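Local coordinates for protein homospermidine synthase (PDB 2PH5) that probably catalyses the formation of homospermidine, using a bound NAD cofactor, at residues I203-Q208 and D357-L362; G288-H293 and T316-Y321. One frame throughout, in Å; residues are numbered along the deposited sequence.

Interaction 1 of 2, residues I203-Q208 and D357-L362; sequences IHVAEQ and DELGVL
Strands 202-213 and 352-364 meet as antiparallel neighbours, gripped firmly at His204-Leu362 and more slackly in the middle. His204 and Leu362 exchange nearly straight backbone bonds, 2.8 Å from His204 N to Leu362 O and 2.7 Å from Leu362 N to His204 O, and their CB atoms lie 4.0 Å apart. Sound bonds return where Gln208 pairs with Glu358. Between them the rungs slacken: Ala206 N to Gly360 O and Gly360 N to Ala206 O are both weak and bent. The apolar contacts are loose too, with Val205 CG1 4.3 Å from Leu359 CD1, and Val205 is partly exposed. On the same face, which touches helix 158-176, Glu207 runs out fully extended, CG anti to the backbone N (chi1 178°). This carries OE1 to 3.4 Å from Leu359 CD1 and OE2 to 2.9 Å from Asp357 OD1, a like-charge approach with the carboxylate planes 34° apart. Each acid has a hydroxyl partner: Tyr319 OH for Glu207 OE1, Thr392 OG1 for Asp357 OD2. Leu359 touches the NAD-binding Ala158, its side chain about 6 Å from NAD, and Asp209 lies close to Asp357. Such a buried group of carboxylates would probably suit a positively charged partner, consistent with cationic polyamine substrates.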
loop_
_atom_site.group_PDB
_atom_site.type_symbol
_atom_site.label_atom_id
_atom_site.label_comp_id
_atom_site.label_asym_id
_atom_site.label_seq_id
_atom_site.Cartn_x
_atom_site.Cartn_y
_atom_site.Cartn_z
ATOM N N ILE A 203 4.050 25.355 3.593
ATOM C CA ILE A 203 3.110 24.905 4.611
ATOM C C ILE A 203 2.439 23.612 4.147
ATOM O O ILE A 203 1.897 23.550 3.047
ATOM C CB ILE A 203 1.981 25.937 4.850
ATOM C CG1 ILE A 203 2.528 27.219 5.484
ATOM C CG2 ILE A 203 0.912 25.326 5.741
ATOM C CD1 ILE A 203 1.433 28.230 5.847
ATOM N N HIS A 204 2.472 22.584 4.986
ATOM C CA HIS A 204 1.827 21.318 4.651
ATOM C C HIS A 204 0.677 21.061 5.611
ATOM O O HIS A 204 0.709 21.485 6.769
ATOM C CB HIS A 204 2.782 20.123 4.805
ATOM C CG HIS A 204 3.777 19.970 3.697
ATOM N ND1 HIS A 204 4.795 19.040 3.740
ATOM C CD2 HIS A 204 3.921 20.628 2.523
ATOM C CE1 HIS A 204 5.524 19.133 2.645
ATOM N NE2 HIS A 204 5.017 20.091 1.888
ATOM N N VAL A 205 -0.345 20.378 5.113
ATOM C CA VAL A 205 -1.448 19.952 5.948
ATOM C C VAL A 205 -0.978 18.513 6.065
ATOM O O VAL A 205 -1.138 17.719 5.133
ATOM C CB VAL A 205 -2.814 20.012 5.224
ATOM C CG1 VAL A 205 -3.898 19.435 6.126
ATOM C CG2 VAL A 205 -3.155 21.468 4.872
ATOM N N ALA A 206 -0.320 18.210 7.180
ATOM C CA ALA A 206 0.229 16.881 7.407
ATOM C C ALA A 206 -0.651 16.087 8.358
ATOM O O ALA A 206 -0.819 16.451 9.523
ATOM C CB ALA A 206 1.643 16.993 7.957
ATOM N N GLU A 207 -1.222 15.004 7.842
ATOM C CA GLU A 207 -2.102 14.154 8.628
ATOM C C GLU A 207 -1.695 12.705 8.467
ATOM O O GLU A 207 -1.276 12.276 7.390
ATOM C CB GLU A 207 -3.563 14.324 8.188
ATOM C CG GLU A 207 -4.555 13.431 8.926
ATOM C CD GLU A 207 -5.988 13.587 8.424
ATOM O OE1 GLU A 207 -6.248 14.532 7.645
ATOM O OE2 GLU A 207 -6.859 12.770 8.815
ATOM N N GLN A 208 -1.831 11.952 9.548
ATOM C CA GLN A 208 -1.485 10.551 9.521
ATOM C C GLN A 208 -2.485 9.771 10.358
ATOM O O GLN A 208 -2.505 9.882 11.580
ATOM C CB GLN A 208 -0.070 10.377 10.048
ATOM C CG GLN A 208 0.701 9.295 9.340
ATOM C CD GLN A 208 2.185 9.573 9.354
ATOM O OE1 GLN A 208 3.003 8.683 9.105
ATOM N NE2 GLN A 208 2.545 10.826 9.642
ATOM N N ASP A 357 -5.667 9.726 15.011
ATOM C CA ASP A 357 -5.611 10.545 13.821
ATOM C C ASP A 357 -4.846 11.824 14.143
ATOM O O ASP A 357 -5.286 12.620 14.978
ATOM C CB ASP A 357 -7.032 10.879 13.360
ATOM C CG ASP A 357 -7.079 11.398 11.934
ATOM O OD1 ASP A 357 -6.135 12.114 11.533
ATOM O OD2 ASP A 357 -8.064 11.101 11.223
ATOM N N GLU A 358 -3.688 12.002 13.505
ATOM C CA GLU A 358 -2.880 13.197 13.723
ATOM C C GLU A 358 -3.075 14.186 12.606
ATOM O O GLU A 358 -2.416 14.099 11.578
ATOM C CB GLU A 358 -1.388 12.885 13.798
ATOM C CG GLU A 358 -0.924 12.507 15.162
ATOM C CD GLU A 358 0.516 12.911 15.438
ATOM O OE1 GLU A 358 1.405 12.674 14.571
ATOM O OE2 GLU A 358 0.749 13.458 16.540
ATOM N N LEU A 359 -3.981 15.129 12.814
ATOM C CA LEU A 359 -4.261 16.150 11.820
ATOM C C LEU A 359 -3.606 17.453 12.253
ATOM O O LEU A 359 -3.758 17.873 13.397
ATOM C CB LEU A 359 -5.768 16.360 11.684
ATOM C CG LEU A 359 -6.176 17.566 10.833
ATOM C CD1 LEU A 359 -5.659 17.372 9.418
ATOM C CD2 LEU A 359 -7.710 17.720 10.833
ATOM N N GLY A 360 -2.869 18.084 11.346
ATOM C CA GLY A 360 -2.218 19.331 11.688
ATOM C C GLY A 360 -1.539 19.985 10.504
ATOM O O GLY A 360 -1.639 19.499 9.377
ATOM N N VAL A 361 -0.850 21.090 10.767
ATOM C CA VAL A 361 -0.145 21.832 9.733
ATOM C C VAL A 361 1.339 21.964 10.028
ATOM O O VAL A 361 1.747 22.228 11.156
ATOM C CB VAL A 361 -0.715 23.248 9.558
ATOM C CG1 VAL A 361 -2.058 23.178 8.857
ATOM C CG2 VAL A 361 -0.857 23.915 10.913
ATOM N N LEU A 362 2.142 21.785 8.994
ATOM C CA LEU A 362 3.578 21.866 9.129
ATOM C C LEU A 362 4.078 23.128 8.452
ATOM O O LEU A 362 3.868 23.315 7.251
ATOM C CB LEU A 362 4.204 20.634 8.481
ATOM C CG LEU A 362 5.710 20.410 8.591
ATOM C CD1 LEU A 362 6.098 20.347 10.066
ATOM C CD2 LEU A 362 6.092 19.107 7.865
#

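Interaction 2 of 2, residues G288-H293 and T316-Y321; sequences GFLITH and TVHYAY
A single antiparallel bridge, Phe289 with Tyr321, joins the last residue of strand 286-289 to strand 311-322, and an inverse gamma turn centred on Leu290 follows at once. Phe289 O accepts Tyr321 N at 2.8 Å and, weakly, the Ile291 N that closes the turn. The turn brings Leu290 over His318: with CG anti to the backbone N (chi1 -179°), CD1 comes into van der Waals contact with His318 ND1 at 3.2 Å while CD2 lies over one face of the imidazole. That ND1 donates to Tyr319 O from well above the carbonyl plane. Tyr319 is packed by Ile291 and His293. Its CD1 is 3.4 Å from Ile291 CG2, the two side chains lying alongside each other, and 3.3 Å from His293 CD2, where it meets the imidazole edge in plane; the rings are inclined at 59°. A water bridges the backbones, accepting from Tyr319 N at 2.8 Å and lying within bonding distance of Ile291 O. Near the NAD-binding Asn159 and Pro160, Tyr319 and His293 mark the cofactor side. Helix 228-236 packs on Ile291, His293 and Tyr321, whereas strands 238-242 and 275-278 both touch Leu290 and His318.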
loop_
_atom_site.group_PDB
_atom_site.type_symbol
_atom_site.label_atom_id
_atom_site.label_comp_id
_atom_site.label_asym_id
_atom_site.label_seq_id
_atom_site.Cartn_x
_atom_site.Cartn_y
_atom_site.Cartn_z
ATOM N N GLY A 288 3.430 10.978 2.436
ATOM C CA GLY A 288 1.988 11.078 2.297
ATOM C C GLY A 288 1.546 11.271 0.855
ATOM O O GLY A 288 2.351 11.635 -0.004
ATOM N N PHE A 289 0.272 11.007 0.580
ATOM C CA PHE A 289 -0.277 11.196 -0.755
ATOM C C PHE A 289 -0.562 12.684 -0.898
ATOM O O PHE A 289 -1.065 13.314 0.037
ATOM C CB PHE A 289 -1.595 10.421 -0.940
ATOM C CG PHE A 289 -1.430 8.934 -0.990
ATOM C CD1 PHE A 289 -1.400 8.187 0.186
ATOM C CD2 PHE A 289 -1.264 8.282 -2.210
ATOM C CE1 PHE A 289 -1.205 6.808 0.154
ATOM C CE2 PHE A 289 -1.067 6.906 -2.257
ATOM C CZ PHE A 289 -1.035 6.163 -1.069
ATOM N N LEU A 290 -0.238 13.247 -2.058
ATOM C CA LEU A 290 -0.480 14.664 -2.307
ATOM C C LEU A 290 -1.918 14.864 -2.797
ATOM O O LEU A 290 -2.160 15.428 -3.864
ATOM C CB LEU A 290 0.539 15.189 -3.327
ATOM C CG LEU A 290 0.584 16.659 -3.794
ATOM C CD1 LEU A 290 0.109 17.624 -2.741
ATOM C CD2 LEU A 290 2.016 16.969 -4.207
ATOM N N ILE A 291 -2.858 14.371 -1.991
ATOM C CA ILE A 291 -4.287 14.469 -2.255
ATOM C C ILE A 291 -4.690 15.927 -2.365
ATOM O O ILE A 291 -4.334 16.742 -1.526
ATOM C CB ILE A 291 -5.119 13.810 -1.117
ATOM C CG1 ILE A 291 -5.584 12.417 -1.534
ATOM C CG2 ILE A 291 -6.357 14.631 -0.813
ATOM C CD1 ILE A 291 -4.484 11.474 -1.832
ATOM N N THR A 292 -5.454 16.249 -3.395
ATOM C CA THR A 292 -5.899 17.615 -3.629
ATOM C C THR A 292 -6.962 18.085 -2.624
ATOM O O THR A 292 -7.592 17.269 -1.948
ATOM C CB THR A 292 -6.495 17.711 -5.033
ATOM O OG1 THR A 292 -7.718 16.964 -5.075
ATOM C CG2 THR A 292 -5.534 17.121 -6.056
ATOM N N HIS A 293 -7.150 19.401 -2.517
ATOM C CA HIS A 293 -8.189 19.959 -1.637
ATOM C C HIS A 293 -8.646 21.364 -2.029
ATOM O O HIS A 293 -8.079 21.996 -2.925
ATOM C CB HIS A 293 -7.754 19.942 -0.170
ATOM C CG HIS A 293 -8.505 18.951 0.672
ATOM N ND1 HIS A 293 -9.846 19.087 0.971
ATOM C CD2 HIS A 293 -8.102 17.810 1.277
ATOM C CE1 HIS A 293 -10.232 18.075 1.726
ATOM N NE2 HIS A 293 -9.192 17.284 1.927
ATOM N N THR A 316 4.520 27.777 -0.518
ATOM C CA THR A 316 3.971 26.653 -1.256
ATOM C C THR A 316 3.014 25.985 -0.268
ATOM O O THR A 316 3.332 25.854 0.918
ATOM C CB THR A 316 5.097 25.676 -1.699
ATOM O OG1 THR A 316 5.776 26.223 -2.836
ATOM C CG2 THR A 316 4.533 24.306 -2.060
ATOM N N VAL A 317 1.836 25.603 -0.751
ATOM C CA VAL A 317 0.835 24.966 0.093
ATOM C C VAL A 317 0.172 23.784 -0.599
ATOM O O VAL A 317 -0.329 23.905 -1.718
ATOM C CB VAL A 317 -0.297 25.944 0.494
ATOM C CG1 VAL A 317 -1.253 25.253 1.466
ATOM C CG2 VAL A 317 0.288 27.204 1.119
ATOM N N HIS A 318 0.169 22.647 0.089
ATOM C CA HIS A 318 -0.452 21.444 -0.415
ATOM C C HIS A 318 -0.647 20.446 0.721
ATOM O O HIS A 318 -0.152 20.649 1.830
ATOM C CB HIS A 318 0.368 20.830 -1.565
ATOM C CG HIS A 318 1.681 20.243 -1.148
ATOM N ND1 HIS A 318 1.774 19.098 -0.384
ATOM C CD2 HIS A 318 2.953 20.606 -1.440
ATOM C CE1 HIS A 318 3.047 18.782 -0.228
ATOM N NE2 HIS A 318 3.783 19.679 -0.859
ATOM N N TYR A 319 -1.377 19.377 0.422
ATOM C CA TYR A 319 -1.724 18.333 1.378
ATOM C C TYR A 319 -0.737 17.145 1.309
ATOM O O TYR A 319 -0.298 16.754 0.230
ATOM C CB TYR A 319 -3.167 17.882 1.057
ATOM C CG TYR A 319 -3.917 17.103 2.126
ATOM C CD1 TYR A 319 -5.125 16.454 1.826
ATOM C CD2 TYR A 319 -3.423 17.005 3.430
ATOM C CE1 TYR A 319 -5.820 15.719 2.807
ATOM C CE2 TYR A 319 -4.101 16.282 4.414
ATOM C CZ TYR A 319 -5.297 15.643 4.095
ATOM O OH TYR A 319 -5.967 14.940 5.076
ATOM N N ALA A 320 -0.375 16.601 2.471
ATOM C CA ALA A 320 0.524 15.442 2.591
ATOM C C ALA A 320 -0.251 14.463 3.479
ATOM O O ALA A 320 -0.077 14.435 4.702
ATOM C CB ALA A 320 1.839 15.852 3.273
ATOM N N TYR A 321 -1.111 13.672 2.850
ATOM C CA TYR A 321 -1.988 12.734 3.549
ATOM C C TYR A 321 -1.554 11.280 3.574
ATOM O O TYR A 321 -1.095 10.730 2.577
ATOM C CB TYR A 321 -3.386 12.797 2.923
ATOM C CG TYR A 321 -4.464 11.988 3.626
ATOM C CD1 TYR A 321 -5.429 11.302 2.893
ATOM C CD2 TYR A 321 -4.571 11.975 5.022
ATOM C CE1 TYR A 321 -6.474 10.635 3.520
ATOM C CE2 TYR A 321 -5.624 11.306 5.663
ATOM C CZ TYR A 321 -6.572 10.640 4.902
ATOM O OH TYR A 321 -7.619 9.993 5.519
HETATM O O HOH W 1 -2.873 19.207 -1.968
#

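The chain first lays down six strands of the parallel sheet, from 16-19 to 152-153, then passes through helix 158-176 and enters the mixed sheet at residues 203-208. That segment waits for its partner 357-362, so interaction 1 closes a long loop of 148 intervening residues. Interaction 2 is a smaller closure lying wholly inside it, 22 residues separating 288-293 from 316-321; the two do not cross. Both reach the mixed sheet, interaction 2 through 316-321: strand 202-213 sits between 311-322, which runs parallel to it, and the antiparallel 352-364. Ile203 N to Thr316 O at 2.8 Å, a probable hydrogen bond, helps join them. Interaction 2 thus ties the small 275-278/286-289 hairpin sheet onto this larger one.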